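Local coordinates for protocadherin gamma-B3 (Homo sapiens, PDB 5K8R), which is a potential calcium-dependent cell-adhesion protein that may help establish and maintain specific neuronal connections in the brain, here as its first four extracellular cadherin repeats, at residues A[97-102]-A[128-133]; A[139-144]-A[183-188]; A[307-312]-A[344-349]; A[358-363]-A[388-393]. All blocks are in the same frame, centred on the assembly; numbering follows the deposited sequence.

How the contacts relate
From the N terminus, contact 1 comes first: it joins the linker after cadherin repeat 1 to a calcium-binding loop of repeat 2, closing a loop that includes strands 107-113 and 121-123. Contact 2 pairs two strands of repeat 2 and closes a loop holding strands 148-154 and 160-166; it touches contact 1, shares one calcium ion with it, and Asn97 is probably hydrogen-bonded to Asp186. Contact 3 repeats the linker arrangement between repeats 3 and 4, around strands 316-321, 325-327 and 335-342, its centre about 93 Å from that of contact 1. Contact 4 joins the two sheets of repeat 4, closing a loop with strand 371-376. All four follow in series, none nested or crossed.

Contact 1: residues A[97-102]-A[128-133]; sequences NDNPPT and QDPDVG. With CA (calcium ion), chain B; CA (calcium ion), chain D; CA (calcium ion), chain C.
Asp131 meets Asn97, Asp98 and Asn99 through calcium, and its side chain repays following outward. CB points toward the linker 97-102 and lies 3.9 Å from the chain B calcium ion. CG, anti to the carbonyl carbon (chi1 -64°), sits almost midway between the chain D and chain B ions. At the tip the oxygens part company. OD1 binds the chain D calcium ion at 2.5 Å, which Asp98 also holds through its OD1, while OD2 binds the chain B calcium ion at 2.5 Å and takes a weak bond from the backbone N of Asn99. Asn97 brings OD1 to the same ion, its amide plane standing 76° from the Asp131 carboxylate; Asn97 OD1 and Asp131 OD2 come within 3.0 Å, a closeness that the shared cation probably makes tolerable. Asp129 grips this ion with both oxygens, and its OD1 also accepts from Asp131 N at 3.0 Å, an Asx turn that sets one ligand by the other. The carbonyl O of Asn99 joins the shell, which Asn135 and Asp186 complete. Farther along, Thr102 and Gln128 form a single antiparallel bridge, Gln128 N reaching Thr102 O at 2.9 Å. Asp98 OD2 holds the third ion, that of chain C, at 2.4 Å. The whole is the three-calcium junction of successive cadherin repeats, where the DXNDN linker of one meets the DXD loop of the next.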
loop_
_atom_site.group_PDB
_atom_site.type_symbol
_atom_site.label_atom_id
_atom_site.label_comp_id
_atom_site.label_asym_id
_atom_site.label_seq_id
_atom_site.Cartn_x
_atom_site.Cartn_y
_atom_site.Cartn_z
ATOM N N ASN A 97 49.115 -9.976 0.180
ATOM C CA ASN A 97 47.878 -9.442 -0.391
ATOM C C ASN A 97 47.808 -9.825 -1.867
ATOM O O ASN A 97 48.020 -9.014 -2.770
ATOM C CB ASN A 97 47.803 -7.934 -0.197
ATOM C CG ASN A 97 46.450 -7.367 -0.574
ATOM O OD1 ASN A 97 45.421 -8.019 -0.396
ATOM N ND2 ASN A 97 46.445 -6.154 -1.109
ATOM N N ASP A 98 47.506 -11.099 -2.110
ATOM C CA ASP A 98 47.384 -11.624 -3.462
ATOM C C ASP A 98 45.943 -11.945 -3.840
ATOM O O ASP A 98 45.710 -12.630 -4.842
ATOM C CB ASP A 98 48.266 -12.864 -3.627
ATOM C CG ASP A 98 47.926 -13.957 -2.636
ATOM O OD1 ASP A 98 47.337 -13.642 -1.582
ATOM O OD2 ASP A 98 48.250 -15.131 -2.912
ATOM N N ASN A 99 44.972 -11.464 -3.066
ATOM C CA ASN A 99 43.563 -11.686 -3.345
ATOM C C ASN A 99 42.822 -10.355 -3.253
ATOM O O ASN A 99 42.966 -9.635 -2.251
ATOM C CB ASN A 99 42.956 -12.698 -2.368
ATOM C CG ASN A 99 43.403 -14.116 -2.646
ATOM O OD1 ASN A 99 44.082 -14.737 -1.828
ATOM N ND2 ASN A 99 43.018 -14.642 -3.803
ATOM N N PRO A 100 42.036 -9.995 -4.260
ATOM C CA PRO A 100 41.265 -8.757 -4.188
ATOM C C PRO A 100 39.977 -8.971 -3.416
ATOM O O PRO A 100 39.513 -10.113 -3.272
ATOM C CB PRO A 100 40.981 -8.442 -5.663
ATOM C CG PRO A 100 40.877 -9.794 -6.291
ATOM C CD PRO A 100 41.869 -10.674 -5.557
ATOM N N PRO A 101 39.373 -7.906 -2.897
ATOM C CA PRO A 101 38.035 -8.036 -2.315
ATOM C C PRO A 101 37.014 -8.378 -3.387
ATOM O O PRO A 101 37.262 -8.251 -4.588
ATOM C CB PRO A 101 37.770 -6.653 -1.709
ATOM C CG PRO A 101 38.661 -5.730 -2.478
ATOM C CD PRO A 101 39.889 -6.531 -2.802
ATOM N N THR A 102 35.843 -8.825 -2.937
ATOM C CA THR A 102 34.802 -9.235 -3.865
ATOM C C THR A 102 33.434 -8.982 -3.249
ATOM O O THR A 102 33.251 -9.093 -2.034
ATOM C CB THR A 102 34.940 -10.716 -4.249
ATOM O OG1 THR A 102 33.798 -11.125 -5.012
ATOM C CG2 THR A 102 35.055 -11.587 -3.007
ATOM N N GLN A 128 34.019 -9.219 0.749
ATOM C CA GLN A 128 34.724 -10.353 1.325
ATOM C C GLN A 128 36.127 -10.443 0.744
ATOM O O GLN A 128 36.364 -10.083 -0.413
ATOM C CB GLN A 128 33.970 -11.665 1.080
ATOM C CG GLN A 128 32.643 -11.756 1.814
ATOM C CD GLN A 128 32.013 -13.129 1.707
ATOM O OE1 GLN A 128 32.548 -14.021 1.050
ATOM N NE2 GLN A 128 30.870 -13.307 2.361
ATOM N N ASP A 129 37.056 -10.931 1.561
ATOM C CA ASP A 129 38.460 -11.019 1.186
ATOM C C ASP A 129 39.089 -12.231 1.863
ATOM O O ASP A 129 39.146 -12.290 3.099
ATOM C CB ASP A 129 39.194 -9.734 1.573
ATOM C CG ASP A 129 40.510 -9.563 0.838
ATOM O OD1 ASP A 129 41.288 -10.535 0.755
ATOM O OD2 ASP A 129 40.765 -8.446 0.342
ATOM N N PRO A 130 39.567 -13.216 1.098
ATOM C CA PRO A 130 40.133 -14.424 1.719
ATOM C C PRO A 130 41.459 -14.193 2.424
ATOM O O PRO A 130 41.945 -15.111 3.097
ATOM C CB PRO A 130 40.293 -15.385 0.535
ATOM C CG PRO A 130 40.422 -14.499 -0.649
ATOM C CD PRO A 130 39.568 -13.294 -0.373
ATOM N N ASP A 131 42.058 -13.011 2.295
ATOM C CA ASP A 131 43.277 -12.703 3.024
ATOM C C ASP A 131 42.955 -12.463 4.500
ATOM O O ASP A 131 41.804 -12.546 4.939
ATOM C CB ASP A 131 43.972 -11.490 2.409
ATOM C CG ASP A 131 44.434 -11.742 0.985
ATOM O OD1 ASP A 131 44.772 -12.899 0.662
ATOM O OD2 ASP A 131 44.462 -10.779 0.188
ATOM N N VAL A 132 43.992 -12.164 5.282
ATOM C CA VAL A 132 43.854 -11.905 6.708
ATOM C C VAL A 132 44.656 -10.659 7.064
ATOM O O VAL A 132 45.447 -10.151 6.270
ATOM C CB VAL A 132 44.303 -13.102 7.572
ATOM C CG1 VAL A 132 43.331 -14.262 7.419
ATOM C CG2 VAL A 132 45.712 -13.528 7.193
ATOM N N GLY A 133 44.435 -10.172 8.284
ATOM C CA GLY A 133 45.143 -8.986 8.736
ATOM C C GLY A 133 44.712 -7.753 7.963
ATOM O O GLY A 133 43.537 -7.578 7.624
HETATM CA CA CA B . 43.104 -8.680 -0.080
HETATM CA CA CA D . 46.959 -14.024 0.820
HETATM CA CA CA C . 47.536 -17.095 -1.652
#

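Contact 2: residues A[139-144]-A[183-188]; sequences QYYLSP and TAVDGG. With CA (calcium ion), chain B.
The Tyr140 ring meets Ala184 CB obliquely, and on the opposite face of the sheet the Tyr141 ring comes obliquely to Val185 CG2. The two strands are the edge strand 138-142 and its neighbour 177-186 in one sheet of the cadherin Greek-key sandwich of repeat 2, running antiparallel at 153°. Tyr140 applies the CD1-CE1 side of its ring to the methyl of its pair mate, with CE1 3.7 Å from Ala184 CB; its hydroxyl runs on to Ser126 and Ala127. Tyr141 behaves differently: its backbone pairs with Thr183, but CE2 leans diagonally to Val185 CG2 at 4.2 Å. Gln139-Val185 and Tyr141-Thr183 are hydrogen-bonded pairs, with the non-hydrogen-bonded pair Tyr140-Ala184 between them. Not all the bonds are equally straight. Val185 N points well at Gln139 O (169° at the hydrogen), whereas Gln139 N reaches Val185 O on a bent path, 131°, tilted from the carbonyl plane. Thr183 O takes Tyr141 N at 2.9 Å and also receives the CA-H of Tyr140. Past Val185 the chain runs on to Asp186, whose OD2 binds the chain B calcium ion of the repeat junction. At the other end a water bridges the strands, 2.9 Å from Tyr141 O and 2.6 Å from Thr183 OG1.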
loop_
_atom_site.group_PDB
_atom_site.type_symbol
_atom_site.label_atom_id
_atom_site.label_comp_id
_atom_site.label_asym_id
_atom_site.label_seq_id
_atom_site.Cartn_x
_atom_site.Cartn_y
_atom_site.Cartn_z
ATOM N N GLN A 139 38.144 -0.835 2.969
ATOM C CA GLN A 139 37.790 0.577 3.029
ATOM C C GLN A 139 36.803 0.843 1.904
ATOM O O GLN A 139 37.105 0.574 0.737
ATOM C CB GLN A 139 39.028 1.468 2.891
ATOM C CG GLN A 139 38.832 2.887 3.390
ATOM C CD GLN A 139 39.149 3.032 4.863
ATOM O OE1 GLN A 139 38.603 3.898 5.547
ATOM N NE2 GLN A 139 40.044 2.187 5.361
ATOM N N TYR A 140 35.628 1.356 2.251
ATOM C CA TYR A 140 34.538 1.515 1.298
ATOM C C TYR A 140 34.383 2.975 0.897
ATOM O O TYR A 140 34.513 3.878 1.727
ATOM C CB TYR A 140 33.228 0.986 1.883
ATOM C CG TYR A 140 33.272 -0.490 2.199
ATOM C CD1 TYR A 140 32.970 -1.437 1.230
ATOM C CD2 TYR A 140 33.626 -0.939 3.465
ATOM C CE1 TYR A 140 33.015 -2.790 1.513
ATOM C CE2 TYR A 140 33.673 -2.288 3.758
ATOM C CZ TYR A 140 33.367 -3.209 2.778
ATOM O OH TYR A 140 33.412 -4.553 3.065
ATOM N N TYR A 141 34.101 3.195 -0.386
ATOM C CA TYR A 141 33.905 4.528 -0.937
ATOM C C TYR A 141 32.699 4.511 -1.861
ATOM O O TYR A 141 32.579 3.623 -2.710
ATOM C CB TYR A 141 35.143 5.004 -1.706
ATOM C CG TYR A 141 36.419 5.015 -0.897
ATOM C CD1 TYR A 141 36.788 6.132 -0.160
ATOM C CD2 TYR A 141 37.260 3.909 -0.877
ATOM C CE1 TYR A 141 37.955 6.147 0.578
ATOM C CE2 TYR A 141 38.430 3.915 -0.142
ATOM C CZ TYR A 141 38.774 5.037 0.583
ATOM O OH TYR A 141 39.937 5.051 1.316
ATOM N N LEU A 142 31.815 5.488 -1.695
ATOM C CA LEU A 142 30.657 5.653 -2.563
ATOM C C LEU A 142 30.907 6.813 -3.515
ATOM O O LEU A 142 31.359 7.883 -3.090
ATOM C CB LEU A 142 29.387 5.909 -1.748
ATOM C CG LEU A 142 28.089 6.038 -2.548
ATOM C CD1 LEU A 142 27.608 4.672 -3.014
ATOM C CD2 LEU A 142 27.015 6.747 -1.738
ATOM N N SER A 143 30.621 6.598 -4.794
ATOM C CA SER A 143 30.763 7.667 -5.767
ATOM C C SER A 143 29.788 8.795 -5.437
ATOM O O SER A 143 28.672 8.532 -4.971
ATOM C CB SER A 143 30.512 7.142 -7.181
ATOM O OG SER A 143 31.440 6.123 -7.512
ATOM N N PRO A 144 30.175 10.052 -5.651
ATOM C CA PRO A 144 29.310 11.173 -5.258
ATOM C C PRO A 144 27.956 11.118 -5.952
ATOM O O PRO A 144 27.864 10.922 -7.165
ATOM C CB PRO A 144 30.116 12.405 -5.688
ATOM C CG PRO A 144 31.534 11.940 -5.702
ATOM C CD PRO A 144 31.485 10.509 -6.147
ATOM N N THR A 183 32.853 1.048 -4.036
ATOM C CA THR A 183 34.188 0.498 -4.228
ATOM C C THR A 183 34.765 0.068 -2.885
ATOM O O THR A 183 34.603 0.763 -1.877
ATOM C CB THR A 183 35.118 1.521 -4.898
ATOM O OG1 THR A 183 34.535 1.961 -6.130
ATOM C CG2 THR A 183 36.481 0.906 -5.186
ATOM N N ALA A 184 35.431 -1.084 -2.876
ATOM C CA ALA A 184 36.101 -1.609 -1.692
ATOM C C ALA A 184 37.581 -1.778 -2.005
ATOM O O ALA A 184 37.940 -2.473 -2.962
ATOM C CB ALA A 184 35.487 -2.939 -1.253
ATOM N N VAL A 185 38.432 -1.141 -1.202
ATOM C CA VAL A 185 39.881 -1.203 -1.358
ATOM C C VAL A 185 40.473 -1.768 -0.074
ATOM O O VAL A 185 40.228 -1.233 1.012
ATOM C CB VAL A 185 40.482 0.181 -1.665
ATOM C CG1 VAL A 185 41.941 0.047 -2.082
ATOM C CG2 VAL A 185 39.669 0.899 -2.733
ATOM N N ASP A 186 41.256 -2.839 -0.199
ATOM C CA ASP A 186 41.871 -3.446 0.972
ATOM C C ASP A 186 43.087 -2.632 1.414
ATOM O O ASP A 186 43.487 -1.656 0.774
ATOM C CB ASP A 186 42.238 -4.904 0.693
ATOM C CG ASP A 186 43.115 -5.077 -0.539
ATOM O OD1 ASP A 186 43.872 -4.147 -0.890
ATOM O OD2 ASP A 186 43.051 -6.160 -1.155
ATOM N N GLY A 187 43.686 -3.041 2.531
ATOM C CA GLY A 187 44.820 -2.324 3.079
ATOM C C GLY A 187 46.135 -3.057 2.915
ATOM O O GLY A 187 47.074 -2.841 3.690
ATOM N N GLY A 188 46.218 -3.925 1.908
ATOM C CA GLY A 188 47.420 -4.691 1.659
ATOM C C GLY A 188 48.348 -4.016 0.665
ATOM O O GLY A 188 48.116 -2.901 0.201
HETATM CA CA CA B . 43.104 -8.680 -0.080
HETATM O O HOH W 1 33.078 4.054 -5.560
#

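Contact 3: residues A[307-312]-A[344-349]; sequences ISDEND and LDSGFN. With CA (calcium ion), chain F; CA (calcium ion), chain E; CA (calcium ion), chain G.
Asp309 OD2 is gripped by two donors from opposite faces of its carboxylate plane: Ser346 N at 3.0 Å and Asn349 ND2 at 3.1 Å. The hydrogen bond from the side-chain amide is almost straight, 174° at the hydrogen, and its acceptor lies in the Asn349 amide plane. With CG anti to the backbone N (chi1 -178°), Asp309 turns its other oxygen, OD1, to the chain F calcium ion at 2.5 Å. One oxygen thus serves the metal while its twin is pinned by the loop 344-349. An alanine in place of Asn349 would probably leave Asp309 OD2 with a single grip from this loop and its carboxylate freer to turn. The setting is the cadherin linker between repeats 3 and 4, a DXNDN sequence facing the loop of the next repeat. Asp345 bridges two ions, OD1 binding that of chain F and OD2 that of chain E. Asn311 crosses it at about a right angle, their planes 80° apart, and brings its OD1 to the chain E ion at 2.5 Å, while its ND2 turns to Pro400. The carbonyl O of Asn349 is a further ligand of that ion. Asp312 spans the chain F and chain G ions, with OD2 2.4 Å from the latter.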
loop_
_atom_site.group_PDB
_atom_site.type_symbol
_atom_site.label_atom_id
_atom_site.label_comp_id
_atom_site.label_asym_id
_atom_site.label_seq_id
_atom_site.Cartn_x
_atom_site.Cartn_y
_atom_site.Cartn_z
ATOM N N ILE A 307 -30.251 23.529 -18.319
ATOM C CA ILE A 307 -31.245 23.002 -19.245
ATOM C C ILE A 307 -31.882 24.169 -19.985
ATOM O O ILE A 307 -32.305 25.151 -19.364
ATOM C CB ILE A 307 -32.307 22.164 -18.514
ATOM C CG1 ILE A 307 -31.648 20.983 -17.800
ATOM C CG2 ILE A 307 -33.365 21.674 -19.488
ATOM C CD1 ILE A 307 -32.631 20.039 -17.149
ATOM N N SER A 308 -31.945 24.062 -21.309
ATOM C CA SER A 308 -32.541 25.083 -22.156
ATOM C C SER A 308 -33.968 24.699 -22.525
ATOM O O SER A 308 -34.313 23.518 -22.619
ATOM C CB SER A 308 -31.708 25.295 -23.422
ATOM O OG SER A 308 -31.487 24.070 -24.098
ATOM N N ASP A 309 -34.798 25.717 -22.741
ATOM C CA ASP A 309 -36.221 25.507 -22.964
ATOM C C ASP A 309 -36.494 25.035 -24.388
ATOM O O ASP A 309 -35.894 25.525 -25.350
ATOM C CB ASP A 309 -36.993 26.797 -22.686
ATOM C CG ASP A 309 -38.491 26.632 -22.863
ATOM O OD1 ASP A 309 -39.014 25.539 -22.561
ATOM O OD2 ASP A 309 -39.144 27.600 -23.305
ATOM N N GLU A 310 -37.406 24.075 -24.512
ATOM C CA GLU A 310 -37.892 23.590 -25.794
ATOM C C GLU A 310 -39.406 23.745 -25.846
ATOM O O GLU A 310 -40.087 23.698 -24.818
ATOM C CB GLU A 310 -37.508 22.122 -26.024
ATOM C CG GLU A 310 -36.052 21.912 -26.409
ATOM C CD GLU A 310 -35.784 22.240 -27.865
ATOM O OE1 GLU A 310 -36.521 21.730 -28.735
ATOM O OE2 GLU A 310 -34.842 23.011 -28.138
ATOM N N ASN A 311 -39.930 23.934 -27.056
ATOM C CA ASN A 311 -41.364 24.154 -27.249
ATOM C C ASN A 311 -42.081 22.806 -27.335
ATOM O O ASN A 311 -42.519 22.354 -28.395
ATOM C CB ASN A 311 -41.608 25.006 -28.488
ATOM C CG ASN A 311 -43.041 25.490 -28.590
ATOM O OD1 ASN A 311 -43.748 25.582 -27.588
ATOM N ND2 ASN A 311 -43.474 25.804 -29.804
ATOM N N ASP A 312 -42.200 22.161 -26.173
ATOM C CA ASP A 312 -42.831 20.851 -26.067
ATOM C C ASP A 312 -44.133 20.892 -25.273
ATOM O O ASP A 312 -44.575 19.859 -24.759
ATOM C CB ASP A 312 -41.862 19.843 -25.446
ATOM C CG ASP A 312 -41.525 20.166 -24.002
ATOM O OD1 ASP A 312 -41.553 21.359 -23.630
ATOM O OD2 ASP A 312 -41.227 19.223 -23.241
ATOM N N LEU A 344 -47.124 26.471 -20.773
ATOM C CA LEU A 344 -46.148 26.149 -19.740
ATOM C C LEU A 344 -44.721 26.510 -20.133
ATOM O O LEU A 344 -43.852 26.586 -19.258
ATOM C CB LEU A 344 -46.222 24.659 -19.396
ATOM C CG LEU A 344 -47.563 24.137 -18.880
ATOM C CD1 LEU A 344 -47.487 22.641 -18.619
ATOM C CD2 LEU A 344 -47.990 24.881 -17.623
ATOM N N ASP A 345 -44.457 26.735 -21.418
ATOM C CA ASP A 345 -43.106 27.027 -21.871
ATOM C C ASP A 345 -42.740 28.479 -21.559
ATOM O O ASP A 345 -43.553 29.265 -21.066
ATOM C CB ASP A 345 -42.974 26.726 -23.362
ATOM C CG ASP A 345 -43.213 25.263 -23.681
ATOM O OD1 ASP A 345 -42.899 24.411 -22.824
ATOM O OD2 ASP A 345 -43.716 24.966 -24.785
ATOM N N SER A 346 -41.492 28.838 -21.850
ATOM C CA SER A 346 -40.967 30.162 -21.559
ATOM C C SER A 346 -40.602 30.880 -22.853
ATOM O O SER A 346 -40.493 30.269 -23.920
ATOM C CB SER A 346 -39.739 30.080 -20.642
ATOM O OG SER A 346 -40.035 29.353 -19.462
ATOM N N GLY A 347 -40.414 32.193 -22.742
ATOM C CA GLY A 347 -40.047 33.006 -23.884
ATOM C C GLY A 347 -41.142 33.029 -24.933
ATOM O O GLY A 347 -42.339 32.966 -24.633
ATOM N N PHE A 348 -40.720 33.118 -26.198
ATOM C CA PHE A 348 -41.672 33.087 -27.302
ATOM C C PHE A 348 -42.354 31.733 -27.436
ATOM O O PHE A 348 -43.419 31.648 -28.060
ATOM C CB PHE A 348 -40.979 33.463 -28.612
ATOM C CG PHE A 348 -40.768 34.941 -28.782
ATOM C CD1 PHE A 348 -41.834 35.774 -29.085
ATOM C CD2 PHE A 348 -39.507 35.500 -28.641
ATOM C CE1 PHE A 348 -41.650 37.135 -29.240
ATOM C CE2 PHE A 348 -39.316 36.863 -28.797
ATOM C CZ PHE A 348 -40.389 37.681 -29.097
ATOM N N ASN A 349 -41.771 30.675 -26.868
ATOM C CA ASN A 349 -42.471 29.399 -26.796
ATOM C C ASN A 349 -43.710 29.484 -25.917
ATOM O O ASN A 349 -44.609 28.646 -26.046
ATOM C CB ASN A 349 -41.535 28.309 -26.269
ATOM C CG ASN A 349 -40.253 28.195 -27.073
ATOM O OD1 ASN A 349 -40.250 28.378 -28.290
ATOM N ND2 ASN A 349 -39.154 27.891 -26.392
HETATM CA CA CA F . -40.538 23.582 -22.420
HETATM CA CA CA E . -45.486 26.326 -26.013
HETATM CA CA CA G . -40.833 20.211 -21.044
HETATM O O HOH W 2 -40.264 17.812 -20.503
#

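Contact 4: residues A[358-363]-A[388-393]; sequences GNFPFK and YNVTIT
Phe362 (chi1 -51°) and Tyr388 (chi1 -65°) both hold CG anti to their own carbonyl carbon, beside the backbone N, and from facing strands this brings their rings together as a T. The edge of Phe362, at CE2 and CZ, comes down on the face of Tyr388; the planes are 85° apart and the centroids 5.2 Å. Pro361 points back toward the tyrosine on the same side of its ring plane as Phe362, its CD 3.5 Å from Tyr388 CE2 and its CG near the hydroxyl end. Phe360 slides past Tyr388, with CD1 4.1 Å from Tyr388 CD2, and lays one face over the CA of Val390. Its CZ comes within 3.1 Å of the carbonyl O of Asn389. On the strand's inner side, Val390 CG2 touches Phe362 CD2 at 3.8 Å, where Leu374 also packs. A glycine at Tyr388 would probably leave the Phe362 edge without its aromatic face and open a gap beside Pro361. Strands 362-366 and 387-396 belong to different sheets of the repeat 4 sandwich: Val390 makes backbone hydrogen bonds with Ile408 of its own sheet, and Pro361 with Asp377 just past strand 371-376. What joins the sheets here is therefore apolar, a fit of ring edge, ring face and methyl, which suggests that, between these two segments, shape and the exclusion of water do most of the holding.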
loop_
_atom_site.group_PDB
_atom_site.type_symbol
_atom_site.label_atom_id
_atom_site.label_comp_id
_atom_site.label_asym_id
_atom_site.label_seq_id
_atom_site.Cartn_x
_atom_site.Cartn_y
_atom_site.Cartn_z
ATOM N N GLY A 358 -63.682 31.141 -38.206
ATOM C CA GLY A 358 -65.030 31.103 -38.696
ATOM C C GLY A 358 -65.561 32.478 -38.959
ATOM O O GLY A 358 -64.924 33.459 -38.664
ATOM N N ASN A 359 -66.750 32.537 -39.522
ATOM C CA ASN A 359 -67.373 33.810 -39.806
ATOM C C ASN A 359 -68.657 33.861 -39.018
ATOM O O ASN A 359 -69.722 33.647 -39.516
ATOM C CB ASN A 359 -67.597 34.001 -41.299
ATOM C CG ASN A 359 -66.298 34.164 -42.076
ATOM O OD1 ASN A 359 -65.612 35.179 -41.986
ATOM N ND2 ASN A 359 -65.970 33.165 -42.862
ATOM N N PHE A 360 -68.497 34.141 -37.746
ATOM C CA PHE A 360 -69.561 34.242 -36.761
ATOM C C PHE A 360 -69.894 35.697 -36.476
ATOM O O PHE A 360 -69.088 36.596 -36.736
ATOM C CB PHE A 360 -69.146 33.548 -35.459
ATOM C CG PHE A 360 -68.703 32.128 -35.642
ATOM C CD1 PHE A 360 -69.621 31.131 -35.926
ATOM C CD2 PHE A 360 -67.366 31.787 -35.522
ATOM C CE1 PHE A 360 -69.214 29.822 -36.094
ATOM C CE2 PHE A 360 -66.952 30.481 -35.687
ATOM C CZ PHE A 360 -67.877 29.497 -35.974
ATOM N N PRO A 361 -71.086 35.973 -35.935
ATOM C CA PRO A 361 -71.396 37.343 -35.501
ATOM C C PRO A 361 -70.757 37.682 -34.163
ATOM O O PRO A 361 -71.360 38.375 -33.336
ATOM C CB PRO A 361 -72.926 37.340 -35.410
ATOM C CG PRO A 361 -73.271 35.924 -35.110
ATOM C CD PRO A 361 -72.262 35.089 -35.849
ATOM N N PHE A 362 -69.538 37.196 -33.937
ATOM C CA PHE A 362 -68.802 37.432 -32.705
ATOM C C PHE A 362 -67.414 37.967 -33.047
ATOM O O PHE A 362 -67.034 38.074 -34.217
ATOM C CB PHE A 362 -68.709 36.153 -31.863
ATOM C CG PHE A 362 -70.034 35.480 -31.634
ATOM C CD1 PHE A 362 -71.004 36.076 -30.846
ATOM C CD2 PHE A 362 -70.305 34.246 -32.202
ATOM C CE1 PHE A 362 -72.223 35.456 -30.635
ATOM C CE2 PHE A 362 -71.521 33.623 -31.995
ATOM C CZ PHE A 362 -72.480 34.229 -31.210
ATOM N N LYS A 363 -66.650 38.293 -32.008
ATOM C CA LYS A 363 -65.361 38.953 -32.161
ATOM C C LYS A 363 -64.583 38.868 -30.857
ATOM O O LYS A 363 -65.129 39.150 -29.787
ATOM C CB LYS A 363 -65.556 40.415 -32.575
ATOM C CG LYS A 363 -64.276 41.229 -32.632
ATOM C CD LYS A 363 -64.578 42.710 -32.818
ATOM C CE LYS A 363 -65.396 43.259 -31.658
ATOM N NZ LYS A 363 -65.642 44.723 -31.783
ATOM N N TYR A 388 -74.613 28.521 -32.237
ATOM C CA TYR A 388 -73.358 28.713 -32.948
ATOM C C TYR A 388 -72.290 27.822 -32.333
ATOM O O TYR A 388 -72.138 27.784 -31.109
ATOM C CB TYR A 388 -72.902 30.174 -32.898
ATOM C CG TYR A 388 -73.810 31.143 -33.620
ATOM C CD1 TYR A 388 -74.841 31.786 -32.949
ATOM C CD2 TYR A 388 -73.627 31.425 -34.967
ATOM C CE1 TYR A 388 -75.671 32.679 -33.602
ATOM C CE2 TYR A 388 -74.452 32.316 -35.629
ATOM C CZ TYR A 388 -75.472 32.941 -34.941
ATOM O OH TYR A 388 -76.298 33.829 -35.591
ATOM N N ASN A 389 -71.553 27.111 -33.182
ATOM C CA ASN A 389 -70.417 26.300 -32.747
ATOM C C ASN A 389 -69.161 27.139 -32.953
ATOM O O ASN A 389 -68.559 27.142 -34.026
ATOM C CB ASN A 389 -70.362 24.982 -33.511
ATOM C CG ASN A 389 -71.504 24.053 -33.148
ATOM O OD1 ASN A 389 -71.852 23.907 -31.977
ATOM N ND2 ASN A 389 -72.097 23.424 -34.155
ATOM N N VAL A 390 -68.768 27.861 -31.908
ATOM C CA VAL A 390 -67.647 28.791 -31.975
ATOM C C VAL A 390 -66.364 28.044 -31.633
ATOM O O VAL A 390 -66.234 27.480 -30.541
ATOM C CB VAL A 390 -67.860 29.982 -31.029
ATOM C CG1 VAL A 390 -66.630 30.871 -31.013
ATOM C CG2 VAL A 390 -69.089 30.774 -31.449
ATOM N N THR A 391 -65.414 28.044 -32.564
ATOM C CA THR A 391 -64.128 27.379 -32.389
ATOM C C THR A 391 -63.055 28.431 -32.141
ATOM O O THR A 391 -62.833 29.307 -32.983
ATOM C CB THR A 391 -63.772 26.532 -33.611
ATOM O OG1 THR A 391 -64.719 25.466 -33.751
ATOM C CG2 THR A 391 -62.376 25.945 -33.461
ATOM N N ILE A 392 -62.395 28.339 -30.989
ATOM C CA ILE A 392 -61.307 29.236 -30.622
ATOM C C ILE A 392 -59.994 28.487 -30.793
ATOM O O ILE A 392 -59.867 27.335 -30.358
ATOM C CB ILE A 392 -61.468 29.744 -29.179
ATOM C CG1 ILE A 392 -62.825 30.427 -29.000
ATOM C CG2 ILE A 392 -60.341 30.698 -28.822
ATOM C CD1 ILE A 392 -63.019 31.643 -29.878
ATOM N N THR A 393 -59.019 29.132 -31.432
ATOM C CA THR A 393 -57.720 28.524 -31.680
ATOM C C THR A 393 -56.628 29.336 -30.999
ATOM O O THR A 393 -56.699 30.568 -30.942
ATOM C CB THR A 393 -57.426 28.418 -33.183
ATOM O OG1 THR A 393 -57.491 29.719 -33.780
ATOM C CG2 THR A 393 -58.436 27.504 -33.860
#